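Local coordinates for protein methyltransferase (Thermus thermophilus, PDB 1WS6) that probably transfers a methyl group from S-adenosylmethionine, possibly to ribosomal RNA as in related enzymes, using a Rossmann-like methyltransferase fold, at residues R10-K15 and R84-G89. Sequence-based numbering, arbitrary orientation.
Sequences RGVALK and RRTGLG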
loop_
_atom_site.group_PDB
_atom_site.type_symbol
_atom_site.label_atom_id
_atom_site.label_comp_id
_atom_site.label_asym_id
_atom_site.label_seq_id
_atom_site.Cartn_x
_atom_site.Cartn_y
_atom_site.Cartn_z
ATOM N N ARG A 10 6.075 -12.746 -9.789
ATOM C CA ARG A 10 4.857 -12.999 -10.558
ATOM C C ARG A 10 4.302 -14.410 -10.395
ATOM O O ARG A 10 5.000 -15.397 -10.637
ATOM C CB ARG A 10 5.138 -12.733 -12.033
ATOM C CG ARG A 10 3.999 -13.028 -12.991
ATOM C CD ARG A 10 4.389 -12.542 -14.374
ATOM N NE ARG A 10 3.340 -12.695 -15.377
ATOM C CZ ARG A 10 3.090 -13.819 -16.036
ATOM N NH1 ARG A 10 3.815 -14.909 -15.803
ATOM N NH2 ARG A 10 2.119 -13.850 -16.938
ATOM N N GLY A 11 3.046 -14.498 -9.970
ATOM C CA GLY A 11 2.404 -15.788 -9.809
ATOM C C GLY A 11 2.429 -16.419 -8.430
ATOM O O GLY A 11 1.617 -17.295 -8.144
ATOM N N VAL A 12 3.344 -15.991 -7.569
ATOM C CA VAL A 12 3.440 -16.568 -6.227
ATOM C C VAL A 12 2.219 -16.302 -5.343
ATOM O O VAL A 12 1.763 -15.163 -5.207
ATOM C CB VAL A 12 4.708 -16.058 -5.493
ATOM C CG1 VAL A 12 4.681 -16.493 -4.037
ATOM C CG2 VAL A 12 5.953 -16.606 -6.176
ATOM N N ALA A 13 1.701 -17.367 -4.736
ATOM C CA ALA A 13 0.534 -17.271 -3.864
ATOM C C ALA A 13 0.912 -16.667 -2.518
ATOM O O ALA A 13 1.968 -16.963 -1.961
ATOM C CB ALA A 13 -0.080 -18.652 -3.656
ATOM N N LEU A 14 0.043 -15.824 -1.985
ATOM C CA LEU A 14 0.332 -15.208 -0.707
ATOM C C LEU A 14 -0.608 -15.734 0.354
ATOM O O LEU A 14 -1.806 -15.847 0.118
ATOM C CB LEU A 14 0.196 -13.687 -0.815
ATOM C CG LEU A 14 1.126 -13.004 -1.823
ATOM C CD1 LEU A 14 0.828 -11.511 -1.892
ATOM C CD2 LEU A 14 2.574 -13.265 -1.417
ATOM N N LYS A 15 -0.063 -16.075 1.515
ATOM C CA LYS A 15 -0.892 -16.556 2.608
ATOM C C LYS A 15 -1.700 -15.350 3.087
ATOM O O LYS A 15 -1.126 -14.313 3.422
ATOM C CB LYS A 15 -0.027 -17.081 3.762
ATOM C CG LYS A 15 0.843 -18.294 3.443
ATOM C CD LYS A 15 1.596 -18.754 4.703
ATOM C CE LYS A 15 2.461 -20.010 4.481
ATOM N NZ LYS A 15 3.727 -19.774 3.706
ATOM N N ARG A 84 9.073 -14.224 2.644
ATOM C CA ARG A 84 9.880 -15.418 2.428
ATOM C C ARG A 84 9.450 -16.165 1.170
ATOM O O ARG A 84 10.275 -16.438 0.300
ATOM C CB ARG A 84 9.770 -16.357 3.628
ATOM C CG ARG A 84 10.678 -15.994 4.783
ATOM C CD ARG A 84 12.053 -16.648 4.655
ATOM N NE ARG A 84 12.096 -17.956 5.308
ATOM C CZ ARG A 84 13.203 -18.673 5.495
ATOM N NH1 ARG A 84 14.376 -18.213 5.073
ATOM N NH2 ARG A 84 13.140 -19.845 6.117
ATOM N N ARG A 85 8.164 -16.496 1.071
ATOM C CA ARG A 85 7.662 -17.218 -0.095
ATOM C C ARG A 85 8.014 -16.494 -1.388
ATOM O O ARG A 85 8.402 -17.120 -2.368
ATOM C CB ARG A 85 6.143 -17.383 -0.035
ATOM C CG ARG A 85 5.613 -18.138 1.164
ATOM C CD ARG A 85 4.071 -18.178 1.184
ATOM N NE ARG A 85 3.497 -19.243 0.355
ATOM C CZ ARG A 85 3.539 -19.275 -0.976
ATOM N NH1 ARG A 85 4.133 -18.300 -1.649
ATOM N NH2 ARG A 85 2.985 -20.281 -1.641
ATOM N N THR A 86 7.884 -15.174 -1.389
ATOM C CA THR A 86 8.166 -14.402 -2.584
ATOM C C THR A 86 9.657 -14.166 -2.779
ATOM O O THR A 86 10.108 -13.845 -3.878
ATOM C CB THR A 86 7.435 -13.042 -2.551
ATOM O OG1 THR A 86 8.038 -12.190 -1.572
ATOM C CG2 THR A 86 5.963 -13.243 -2.200
ATOM N N GLY A 87 10.424 -14.340 -1.710
ATOM C CA GLY A 87 11.854 -14.141 -1.810
ATOM C C GLY A 87 12.173 -12.704 -2.158
ATOM O O GLY A 87 13.206 -12.402 -2.740
ATOM N N LEU A 88 11.271 -11.808 -1.798
ATOM C CA LEU A 88 11.471 -10.400 -2.071
ATOM C C LEU A 88 12.116 -9.711 -0.877
ATOM O O LEU A 88 12.012 -10.181 0.266
ATOM C CB LEU A 88 10.133 -9.731 -2.396
ATOM C CG LEU A 88 9.518 -10.153 -3.728
ATOM C CD1 LEU A 88 8.233 -9.383 -3.970
ATOM C CD2 LEU A 88 10.512 -9.884 -4.846
ATOM N N GLY A 89 12.799 -8.608 -1.158
ATOM C CA GLY A 89 13.431 -7.839 -0.110
ATOM C C GLY A 89 12.488 -6.697 0.215
ATOM O O GLY A 89 12.189 -5.866 -0.638
#
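Arg-85 reaches across to Ala-13, whose carbonyl is directed steeply onto one face of the guanidinium, the peptide and guanidinium planes being roughly perpendicular. Arg-85 CG sits beside the backbone N, chi2 is anti, and a bend about the CG-CD bond (chi3 83°) helps swing the group toward Ala-13. Ala-13 O lies above the plane, 3.0 Å from Arg-85 CZ but displaced toward NH1, only 2.6 Å away; the N-H groups point along the plane and not up at the oxygen, so this close approach is not a hydrogen bond. Two groups meet the guanidinium at its edge: Val-12 CG1 near NH1, and Lys-15 NZ on the NE side. Lys-15 NZ is 3.0 Å from Arg-85 CD and 3.4 Å from NE, two like charges at the surface, probably eased a little by a long, weak ion pair from the lysine to Glu-81. Deeper in, Thr-86 CG2 lies 3.5 Å from Leu-14 CD2 and 3.9 Å from Val-12 CG1, while OG1 turns back to bond Asn-82 O. The contact thus sets the short strand 13-14, paired antiparallel with strand 2-3, against the C-terminal end of helix 73-86, with Leu-14 also reaching Leu-57 of helix 54-61.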